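Local coordinates for protein tryptophane-5-halogenase (Microbispora sp. ATCC PTA-5024, PDB 5UAO) that probably chlorinates tryptophan at carbon 5, as an FAD-dependent halogenase acting during biosynthesis of the lanthipeptide NAI-107, at residues A[41-46]-A[84-89]; A[76-81]-A[361-366]; A[142-147]-A[497-502]; A[520-523]-A[528-531]. All coordinates share one frame; numbering follows the deposited sequence.

Contact 1: A[41-46]-A[84-89]; sequences GYLTAL and HYLGID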
loop_
_atom_site.group_PDB
_atom_site.type_symbol
_atom_site.label_atom_id
_atom_site.label_comp_id
_atom_site.label_asym_id
_atom_site.label_seq_id
_atom_site.Cartn_x
_atom_site.Cartn_y
_atom_site.Cartn_z
ATOM N N GLY A 41 -3.605 19.470 20.392
ATOM C CA GLY A 41 -3.010 20.776 20.218
ATOM C C GLY A 41 -1.552 20.772 20.722
ATOM O O GLY A 41 -0.648 21.258 20.027
ATOM N N TYR A 42 -1.326 20.158 21.876
ATOM C CA TYR A 42 0.039 20.167 22.458
ATOM C C TYR A 42 1.004 19.314 21.647
ATOM O O TYR A 42 2.141 19.759 21.389
ATOM C CB TYR A 42 0.053 19.859 23.968
ATOM C CG TYR A 42 -0.321 21.143 24.780
ATOM C CD1 TYR A 42 0.603 22.145 24.969
ATOM C CD2 TYR A 42 -1.600 21.371 25.247
ATOM C CE1 TYR A 42 0.268 23.317 25.607
ATOM C CE2 TYR A 42 -1.933 22.529 25.920
ATOM C CZ TYR A 42 -0.965 23.505 26.094
ATOM O OH TYR A 42 -1.234 24.665 26.769
ATOM N N LEU A 43 0.552 18.140 21.189
ATOM C CA LEU A 43 1.398 17.349 20.368
ATOM C C LEU A 43 1.728 18.029 19.062
ATOM O O LEU A 43 2.859 17.950 18.589
ATOM C CB LEU A 43 0.820 15.947 20.145
ATOM C CG LEU A 43 0.642 15.066 21.386
ATOM C CD1 LEU A 43 -0.095 13.847 20.975
ATOM C CD2 LEU A 43 1.978 14.631 22.039
ATOM N N THR A 44 0.778 18.724 18.452
ATOM C CA THR A 44 1.067 19.438 17.233
ATOM C C THR A 44 2.041 20.568 17.472
ATOM O O THR A 44 3.006 20.710 16.693
ATOM C CB THR A 44 -0.200 20.097 16.669
ATOM O OG1 THR A 44 -1.159 19.079 16.438
ATOM C CG2 THR A 44 0.090 20.803 15.396
ATOM N N ALA A 45 1.816 21.362 18.523
ATOM C CA ALA A 45 2.709 22.501 18.798
ATOM C C ALA A 45 4.164 22.030 19.111
ATOM O O ALA A 45 5.122 22.610 18.620
ATOM C CB ALA A 45 2.157 23.308 19.962
ATOM N N LEU A 46 4.297 20.933 19.859
ATOM C CA LEU A 46 5.615 20.386 20.174
ATOM C C LEU A 46 6.327 19.856 18.925
ATOM O O LEU A 46 7.527 20.023 18.800
ATOM C CB LEU A 46 5.499 19.298 21.238
ATOM C CG LEU A 46 5.184 19.859 22.594
ATOM C CD1 LEU A 46 4.716 18.760 23.517
ATOM C CD2 LEU A 46 6.437 20.477 23.181
ATOM N N HIS A 84 11.222 9.782 20.033
ATOM C CA HIS A 84 12.084 10.060 18.915
ATOM C C HIS A 84 11.612 11.335 18.227
ATOM O O HIS A 84 12.365 12.278 18.131
ATOM C CB HIS A 84 12.183 8.919 17.932
ATOM C CG HIS A 84 13.008 7.771 18.410
ATOM N ND1 HIS A 84 14.338 7.900 18.739
ATOM C CD2 HIS A 84 12.694 6.463 18.619
ATOM C CE1 HIS A 84 14.815 6.726 19.132
ATOM N NE2 HIS A 84 13.845 5.836 19.051
ATOM N N TYR A 85 10.357 11.404 17.816
ATOM C CA TYR A 85 9.916 12.513 17.015
ATOM C C TYR A 85 9.848 13.761 17.841
ATOM O O TYR A 85 10.297 14.848 17.385
ATOM C CB TYR A 85 8.551 12.235 16.429
ATOM C CG TYR A 85 8.159 13.112 15.269
ATOM C CD1 TYR A 85 8.638 12.839 13.982
ATOM C CD2 TYR A 85 7.213 14.112 15.421
ATOM C CE1 TYR A 85 8.221 13.585 12.887
ATOM C CE2 TYR A 85 6.800 14.873 14.363
ATOM C CZ TYR A 85 7.322 14.626 13.110
ATOM O OH TYR A 85 6.918 15.391 12.082
ATOM N N LEU A 86 9.296 13.660 19.053
ATOM C CA LEU A 86 9.189 14.865 19.881
ATOM C C LEU A 86 10.400 15.019 20.848
ATOM O O LEU A 86 10.455 16.026 21.572
ATOM C CB LEU A 86 7.884 14.935 20.667
ATOM C CG LEU A 86 6.524 14.908 19.912
ATOM C CD1 LEU A 86 5.464 15.087 20.967
ATOM C CD2 LEU A 86 6.390 16.004 18.883
ATOM N N GLY A 87 11.337 14.071 20.860
ATOM C CA GLY A 87 12.557 14.195 21.723
ATOM C C GLY A 87 12.241 14.275 23.224
ATOM O O GLY A 87 12.937 14.945 24.015
ATOM N N ILE A 88 11.197 13.582 23.656
ATOM C CA ILE A 88 10.835 13.578 25.077
ATOM C C ILE A 88 11.726 12.592 25.789
ATOM O O ILE A 88 11.773 11.432 25.395
ATOM C CB ILE A 88 9.368 13.174 25.283
ATOM C CG1 ILE A 88 8.456 14.307 24.780
ATOM C CG2 ILE A 88 9.122 12.869 26.739
ATOM C CD1 ILE A 88 6.996 13.959 24.840
ATOM N N ASP A 89 12.474 13.064 26.795
ATOM C CA ASP A 89 13.343 12.232 27.604
ATOM C C ASP A 89 12.575 11.186 28.411
ATOM O O ASP A 89 11.706 11.522 29.199
ATOM C CB ASP A 89 14.109 13.111 28.615
ATOM C CG ASP A 89 14.933 12.278 29.625
ATOM O OD1 ASP A 89 15.937 11.663 29.233
ATOM O OD2 ASP A 89 14.583 12.218 30.812
#
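Leu46 N binds Tyr42 O at 2.9 Å, and this backbone bond belongs to the helix turn that presents Leu43 and Leu46 to Leu86. The turn lies on helix 39-51, whose first turn holds Gly41, the last glycine of a sequence consistent with a Rossmann-type GxGxxG motif, as in other FAD-binding folds, and Leu43 stands about 8 Å from the flavin cofactor. Leu86 reaches this turn just as the chain leaves helix 76-85. The side chains of Leu43 and Leu86 cross at about a right angle, with Leu43 CD2 3.7 Å from Leu86 CD1. The other methyl of the fork, Leu86 CD2, turns to the backbone between the two leucines, 4.0 Å from Leu43 O and 3.9 Å from Leu46 C. In Leu86, CG is anti to the carbonyl carbon (chi1 -58°), which points the fork at the helix, CD1 toward Leu43 and CD2 toward the backbone. Its own carbonyl oxygen is bound by Arg192, so the end of helix 76-85 is held from outside the apolar patch as well. Gly87 then leaves helical geometry with a positive phi of 61°, and Ile88 turns toward helix 178-191, where Leu185 also touches Leu43. On the Leu46 side the closest side-chain approach is Leu46 CB to Leu86 CD2, 4.1 Å.

Contact 2: A[76-81]-A[361-366]; sequences SYMVMF and MIATAV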
loop_
_atom_site.group_PDB
_atom_site.type_symbol
_atom_site.label_atom_id
_atom_site.label_comp_id
_atom_site.label_asym_id
_atom_site.label_seq_id
_atom_site.Cartn_x
_atom_site.Cartn_y
_atom_site.Cartn_z
ATOM N N SER A 76 1.891 0.790 20.025
ATOM C CA SER A 76 3.322 0.711 20.128
ATOM C C SER A 76 4.032 1.860 19.409
ATOM O O SER A 76 5.013 2.462 19.940
ATOM C CB SER A 76 3.803 -0.683 19.704
ATOM O OG SER A 76 3.550 -0.768 18.339
ATOM N N TYR A 77 3.506 2.294 18.283
ATOM C CA TYR A 77 4.100 3.419 17.529
ATOM C C TYR A 77 4.254 4.702 18.318
ATOM O O TYR A 77 5.190 5.523 18.138
ATOM C CB TYR A 77 3.224 3.686 16.308
ATOM C CG TYR A 77 3.779 4.705 15.380
ATOM C CD1 TYR A 77 4.822 4.351 14.525
ATOM C CD2 TYR A 77 3.290 6.014 15.335
ATOM C CE1 TYR A 77 5.372 5.252 13.627
ATOM C CE2 TYR A 77 3.859 6.946 14.454
ATOM C CZ TYR A 77 4.912 6.549 13.610
ATOM O OH TYR A 77 5.532 7.369 12.704
ATOM N N MET A 78 3.280 4.916 19.204
ATOM C CA MET A 78 3.232 6.145 19.966
ATOM C C MET A 78 4.451 6.281 20.848
ATOM O O MET A 78 4.878 7.422 21.186
ATOM C CB MET A 78 1.971 6.223 20.813
ATOM C CG MET A 78 1.568 7.620 21.143
ATOM S SD MET A 78 1.159 8.612 19.694
ATOM C CE MET A 78 1.001 10.236 20.409
ATOM N N VAL A 79 4.992 5.164 21.305
ATOM C CA VAL A 79 6.244 5.220 22.078
ATOM C C VAL A 79 7.416 5.859 21.334
ATOM O O VAL A 79 8.130 6.743 21.895
ATOM C CB VAL A 79 6.648 3.820 22.563
ATOM C CG1 VAL A 79 7.958 3.865 23.340
ATOM C CG2 VAL A 79 5.519 3.239 23.449
ATOM N N MET A 80 7.614 5.459 20.075
ATOM C CA MET A 80 8.559 6.115 19.199
ATOM C C MET A 80 8.275 7.542 18.863
ATOM O O MET A 80 9.198 8.395 18.825
ATOM C CB MET A 80 8.772 5.298 17.940
ATOM C CG MET A 80 9.466 3.980 18.206
ATOM S SD MET A 80 9.899 3.141 16.669
ATOM C CE MET A 80 8.278 2.567 16.215
ATOM N N PHE A 81 7.022 7.848 18.559
ATOM C CA PHE A 81 6.633 9.233 18.344
ATOM C C PHE A 81 6.981 10.154 19.503
ATOM O O PHE A 81 7.646 11.194 19.338
ATOM C CB PHE A 81 5.120 9.285 18.013
ATOM C CG PHE A 81 4.634 10.645 17.660
ATOM C CD1 PHE A 81 4.686 11.101 16.375
ATOM C CD2 PHE A 81 4.066 11.433 18.619
ATOM C CE1 PHE A 81 4.261 12.401 16.075
ATOM C CE2 PHE A 81 3.649 12.703 18.339
ATOM C CZ PHE A 81 3.724 13.185 17.055
ATOM N N MET A 361 -3.695 8.356 15.346
ATOM C CA MET A 361 -4.114 9.188 14.237
ATOM C C MET A 361 -3.777 10.667 14.367
ATOM O O MET A 361 -3.658 11.389 13.331
ATOM C CB MET A 361 -5.594 8.962 13.971
ATOM C CG MET A 361 -5.855 7.603 13.352
ATOM S SD MET A 361 -4.726 7.009 12.020
ATOM C CE MET A 361 -4.991 8.252 10.732
ATOM N N ILE A 362 -3.712 11.134 15.611
ATOM C CA ILE A 362 -3.221 12.461 15.890
ATOM C C ILE A 362 -1.773 12.465 15.421
ATOM O O ILE A 362 -1.358 13.354 14.662
ATOM C CB ILE A 362 -3.334 12.863 17.358
ATOM C CG1 ILE A 362 -4.772 13.310 17.633
ATOM C CG2 ILE A 362 -2.354 13.988 17.697
ATOM C CD1 ILE A 362 -5.202 13.322 19.074
ATOM N N ALA A 363 -0.984 11.482 15.894
ATOM C CA ALA A 363 0.445 11.472 15.569
ATOM C C ALA A 363 0.667 11.428 14.024
ATOM O O ALA A 363 1.591 12.071 13.420
ATOM C CB ALA A 363 1.114 10.311 16.241
ATOM N N THR A 364 -0.147 10.648 13.345
ATOM C CA THR A 364 -0.046 10.537 11.903
ATOM C C THR A 364 -0.369 11.852 11.218
ATOM O O THR A 364 0.362 12.276 10.312
ATOM C CB THR A 364 -1.065 9.445 11.368
ATOM O OG1 THR A 364 -0.814 8.160 11.982
ATOM C CG2 THR A 364 -0.965 9.320 9.921
ATOM N N ALA A 365 -1.472 12.506 11.618
ATOM C CA ALA A 365 -1.824 13.835 11.100
ATOM C C ALA A 365 -0.718 14.871 11.356
ATOM O O ALA A 365 -0.385 15.675 10.469
ATOM C CB ALA A 365 -3.153 14.314 11.719
ATOM N N VAL A 366 -0.134 14.824 12.546
ATOM C CA VAL A 366 1.010 15.708 12.878
ATOM C C VAL A 366 2.191 15.496 11.944
ATOM O O VAL A 366 2.815 16.469 11.479
ATOM C CB VAL A 366 1.405 15.553 14.334
ATOM C CG1 VAL A 366 2.681 16.305 14.697
ATOM C CG2 VAL A 366 0.283 16.113 15.225
#
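The Phe81 ring carries Ala363 on one face: the methyl carbon Ala363 CB sits 3.6 Å from the ring centroid, only 9° off the ring normal, a nearly centred CH-pi contact. At the ring edge, near its plane, Val366 CG1 lies 4.0 Å from Phe81 CZ. The Tyr85 ring meets Phe81 from the other side, its plane only slightly tilted. Phe81 reaches across because CG is anti to the backbone N (chi1 -175°), which carries the ring out toward helix 358-372. Beside it, the Met78 chain bends at chi2 and brings its sulphur alongside the same methyl, with Met78 SD 3.8 Å from Ala363 CB. Ala363 is thus shared by ring and thioether where helix 76-85 packs on helix 358-372, the segments at 45° and their axes 10.5 Å apart, with the Met78 side chain about 7 Å from the FAD. A valine in place of Phe81 would lack the ring and would probably leave Ala363 CB without its aromatic face and open a gap beside Val366. Tyr77 OH bonds to Gln367 nearby. The touching side chains are apolar and buried, so cohesion between the segments rests on dispersion and on the methyl-ring contact.

Contact 3: A[142-147]-A[497-502]; sequences ATLQAM and SLASRG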
loop_
_atom_site.group_PDB
_atom_site.type_symbol
_atom_site.label_atom_id
_atom_site.label_comp_id
_atom_site.label_asym_id
_atom_site.label_seq_id
_atom_site.Cartn_x
_atom_site.Cartn_y
_atom_site.Cartn_z
ATOM N N ALA A 142 -0.756 -17.755 20.777
ATOM C CA ALA A 142 -0.269 -17.422 19.488
ATOM C C ALA A 142 1.055 -16.672 19.509
ATOM O O ALA A 142 1.775 -16.697 18.504
ATOM C CB ALA A 142 -1.266 -16.620 18.704
ATOM N N THR A 143 1.368 -16.021 20.611
ATOM C CA THR A 143 2.605 -15.274 20.745
ATOM C C THR A 143 3.038 -15.290 22.222
ATOM O O THR A 143 2.276 -15.669 23.111
ATOM C CB THR A 143 2.469 -13.787 20.268
ATOM O OG1 THR A 143 1.823 -12.993 21.264
ATOM C CG2 THR A 143 1.728 -13.611 18.911
ATOM N N LEU A 144 4.274 -14.842 22.469
ATOM C CA LEU A 144 4.806 -14.698 23.824
ATOM C C LEU A 144 4.024 -13.642 24.608
ATOM O O LEU A 144 3.705 -13.892 25.732
ATOM C CB LEU A 144 6.306 -14.329 23.766
ATOM C CG LEU A 144 7.118 -14.106 25.076
ATOM C CD1 LEU A 144 7.031 -15.293 25.996
ATOM C CD2 LEU A 144 8.595 -13.763 24.829
ATOM N N GLN A 145 3.697 -12.481 23.999
ATOM C CA GLN A 145 2.965 -11.472 24.719
ATOM C C GLN A 145 1.575 -11.963 25.071
ATOM O O GLN A 145 1.001 -11.587 26.116
ATOM C CB GLN A 145 2.863 -10.173 23.934
ATOM C CG GLN A 145 3.978 -9.195 24.142
ATOM C CD GLN A 145 3.724 -7.877 23.411
ATOM O OE1 GLN A 145 2.920 -7.803 22.456
ATOM N NE2 GLN A 145 4.454 -6.841 23.822
ATOM N N ALA A 146 1.014 -12.820 24.222
ATOM C CA ALA A 146 -0.308 -13.393 24.561
ATOM C C ALA A 146 -0.213 -14.198 25.821
ATOM O O ALA A 146 -1.126 -14.138 26.650
ATOM C CB ALA A 146 -0.883 -14.228 23.446
ATOM N N MET A 147 0.881 -14.952 25.977
ATOM C CA MET A 147 1.134 -15.713 27.242
ATOM C C MET A 147 1.488 -14.804 28.450
ATOM O O MET A 147 1.057 -15.029 29.561
ATOM C CB MET A 147 2.215 -16.766 27.040
ATOM C CG MET A 147 1.869 -17.854 26.042
ATOM S SD MET A 147 3.302 -18.873 25.662
ATOM C CE MET A 147 2.610 -20.012 24.482
ATOM N N SER A 497 7.517 -20.919 29.395
ATOM C CA SER A 497 8.628 -20.766 30.320
ATOM C C SER A 497 8.992 -19.311 30.617
ATOM O O SER A 497 8.950 -18.871 31.781
ATOM C CB SER A 497 9.835 -21.503 29.765
ATOM O OG SER A 497 10.740 -21.647 30.807
ATOM N N LEU A 498 9.330 -18.569 29.574
ATOM C CA LEU A 498 9.559 -17.160 29.693
ATOM C C LEU A 498 8.363 -16.385 30.241
ATOM O O LEU A 498 8.535 -15.434 31.001
ATOM C CB LEU A 498 9.913 -16.564 28.319
ATOM C CG LEU A 498 11.301 -16.754 27.766
ATOM C CD1 LEU A 498 11.413 -16.207 26.362
ATOM C CD2 LEU A 498 12.289 -16.097 28.706
ATOM N N ALA A 499 7.153 -16.711 29.813
ATOM C CA ALA A 499 6.030 -15.901 30.266
ATOM C C ALA A 499 5.764 -16.088 31.776
ATOM O O ALA A 499 5.531 -15.116 32.520
ATOM C CB ALA A 499 4.767 -16.201 29.430
ATOM N N SER A 500 5.816 -17.331 32.241
ATOM C CA SER A 500 5.614 -17.606 33.666
ATOM C C SER A 500 6.688 -17.038 34.630
ATOM O O SER A 500 6.396 -16.913 35.795
ATOM C CB SER A 500 5.469 -19.098 33.921
ATOM O OG SER A 500 6.601 -19.767 33.444
ATOM N N ARG A 501 7.894 -16.736 34.152
ATOM C CA ARG A 501 8.977 -16.207 34.987
ATOM C C ARG A 501 9.085 -14.673 34.962
ATOM O O ARG A 501 9.896 -14.097 35.690
ATOM C CB ARG A 501 10.323 -16.800 34.541
ATOM C CG ARG A 501 10.276 -18.307 34.590
ATOM C CD ARG A 501 11.636 -18.937 34.645
ATOM N NE ARG A 501 12.472 -18.616 33.490
ATOM C CZ ARG A 501 12.439 -19.265 32.326
ATOM N NH1 ARG A 501 11.567 -20.252 32.142
ATOM N NH2 ARG A 501 13.263 -18.926 31.329
ATOM N N GLY A 502 8.249 -13.990 34.158
ATOM C CA GLY A 502 8.313 -12.536 34.103
ATOM C C GLY A 502 7.908 -11.926 35.421
ATOM O O GLY A 502 7.148 -12.497 36.181
#
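Met147 CB and Ala499 CB meet at 3.5 Å, the closest approach between the two segments, where the first turn of helix 144-151 lies against the last turns of helix 485-501. One turn earlier, the Leu144 fork works over the same surface: Leu144 CD1 is 3.9 Å from Leu498 CB and 4.2 Å from Ala499 CB, while Leu144 CD2 is 4.0 Å from Leu498 CD1. The two leucine side chains cross at about a right angle. Leu144 gets there with CG anti to the backbone N (chi1 180°), which swings both methyls out from the helix start. Beyond its CB, Met147 runs extended and leaves Ala499, passing along helix 485-501 to Ala492, Ala495 and Arg496. In the next shell, Thr143 is the N-cap of helix 144-151, its OG1 accepting from Ala146 N at 3.1 Å with an N-H...O angle of 155°. The same hydroxyl is bonded to Asp121, whose other carboxylate oxygen binds Gln145 N, so one acid helps to fix both the cap and the first turn behind Leu144. Helix 144-151 is thus layered between helix 485-501, through Leu144 and Met147, and strand 116-119 of the seven-stranded mixed sheet, which Ala146 touches at Val117 and Gln145 at Pro119.

Contact 4: A[520-523]-A[528-531]; sequences AELL and SWAG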
loop_
_atom_site.group_PDB
_atom_site.type_symbol
_atom_site.label_atom_id
_atom_site.label_comp_id
_atom_site.label_asym_id
_atom_site.label_seq_id
_atom_site.Cartn_x
_atom_site.Cartn_y
_atom_site.Cartn_z
ATOM N N ALA A 520 16.980 3.703 27.905
ATOM C CA ALA A 520 17.972 4.120 26.921
ATOM C C ALA A 520 18.243 3.004 25.953
ATOM O O ALA A 520 18.433 3.265 24.767
ATOM C CB ALA A 520 19.299 4.554 27.580
ATOM N N GLU A 521 18.323 1.758 26.424
ATOM C CA GLU A 521 18.602 0.649 25.470
ATOM C C GLU A 521 17.411 0.417 24.517
ATOM O O GLU A 521 17.600 0.091 23.344
ATOM C CB GLU A 521 19.016 -0.641 26.186
ATOM C CG GLU A 521 17.874 -1.413 26.816
ATOM C CD GLU A 521 18.311 -2.709 27.493
ATOM O OE1 GLU A 521 19.540 -2.898 27.654
ATOM O OE2 GLU A 521 17.420 -3.510 27.894
ATOM N N LEU A 522 16.200 0.641 25.025
ATOM C CA LEU A 522 14.952 0.535 24.204
ATOM C C LEU A 522 15.008 1.509 23.027
ATOM O O LEU A 522 14.705 1.163 21.874
ATOM C CB LEU A 522 13.725 0.835 25.073
ATOM C CG LEU A 522 12.391 0.927 24.319
ATOM C CD1 LEU A 522 11.993 -0.368 23.681
ATOM C CD2 LEU A 522 11.317 1.439 25.272
ATOM N N LEU A 523 15.450 2.717 23.304
ATOM C CA LEU A 523 15.473 3.763 22.267
ATOM C C LEU A 523 16.750 3.852 21.411
ATOM O O LEU A 523 16.711 4.364 20.311
ATOM C CB LEU A 523 15.118 5.097 22.888
ATOM C CG LEU A 523 13.694 5.074 23.503
ATOM C CD1 LEU A 523 13.539 6.220 24.498
ATOM C CD2 LEU A 523 12.618 5.155 22.472
ATOM N N SER A 528 16.550 -3.103 18.826
ATOM C CA SER A 528 15.272 -2.786 19.497
ATOM C C SER A 528 14.202 -2.435 18.490
ATOM O O SER A 528 14.454 -1.764 17.491
ATOM C CB SER A 528 15.451 -1.660 20.491
ATOM O OG SER A 528 14.218 -1.104 20.902
ATOM N N TRP A 529 12.981 -2.863 18.754
ATOM C CA TRP A 529 11.867 -2.477 17.905
ATOM C C TRP A 529 11.664 -0.951 17.896
ATOM O O TRP A 529 11.090 -0.439 16.967
ATOM C CB TRP A 529 10.596 -3.197 18.315
ATOM C CG TRP A 529 10.016 -2.699 19.615
ATOM C CD1 TRP A 529 10.255 -3.209 20.821
ATOM C CD2 TRP A 529 9.111 -1.593 19.806
ATOM N NE1 TRP A 529 9.542 -2.541 21.786
ATOM C CE2 TRP A 529 8.857 -1.508 21.202
ATOM C CE3 TRP A 529 8.467 -0.697 18.950
ATOM C CZ2 TRP A 529 8.041 -0.503 21.778
ATOM C CZ3 TRP A 529 7.571 0.305 19.530
ATOM C CH2 TRP A 529 7.357 0.361 20.922
ATOM N N ALA A 530 12.172 -0.235 18.897
ATOM C CA ALA A 530 11.928 1.214 19.040
ATOM C C ALA A 530 13.261 1.982 18.977
ATOM O O ALA A 530 13.332 3.156 19.403
ATOM C CB ALA A 530 11.224 1.504 20.366
ATOM N N GLY A 531 14.313 1.305 18.486
ATOM C CA GLY A 531 15.610 1.913 18.381
ATOM C C GLY A 531 15.762 2.950 17.271
ATOM O O GLY A 531 14.946 3.083 16.354
#
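Ser528 CB rests 3.2 Å from Leu522 O, in the last turn of helix 517-524, and one bond further Ser528 OG donates to that same oxygen at a very short 2.5 Å. The hydroxyl lies in the carbonyl plane, on a lone pair, with a C=O...O angle of 131°. OG is placed there by a chi1 of 165°, anti to the backbone N. The same OG accepts from Ala530 N at 3.0 Å and 162°, which makes an ST turn within the type I beta turn 528-531, itself closed by Gly531 N to Ser528 O. An alanine at Ser528 has no hydroxyl, and Leu522 O and Ala530 N would probably both lose a polar mate, leaving the turn less firmly tied to the helix. Leu522 CD1 packs 3.9 Å from Ala530 CB and also lies obliquely against the Trp529 indole, nearest its NE1 at 3.8 Å. That indole nitrogen is bonded to Met167 O, while Ala530 CB covers one face of the same indole. Further along, Gly531 CA approaches Leu523 O at 3.3 Å in a CA-H...O contact, just before helix 532-538 begins. One serine hydroxyl, used as donor and acceptor at once, therefore joins helix 517-524 to the turn that starts the final helix, and leucine and alanine methyls pack beside that polar link.

In the fold
Contacts 1, 2 and 4 gather round helix 76-85, while contact 3 lies apart near the edge of the seven-stranded sheet. Contacts 1 and 2, centred 10 Å apart, share that helix: Leu86 N probably bonds to Phe81 O, and Leu43 CD1 packs on Met78 CE at 3.8 Å. Both lie near the cofactor, the Met78 and Leu43 side chains being about 7 and 8 Å from FAD. Contact 4 docks on helix 76-85 through His84 NE2 and Ala530 O, 2.8 Å apart and probably hydrogen-bonded, and through Trp529 CH2, 3.3 Å from Ser76 O. Contact 3 touches none of them, its nearest atoms being about 7 Å from contacts 2 and 4.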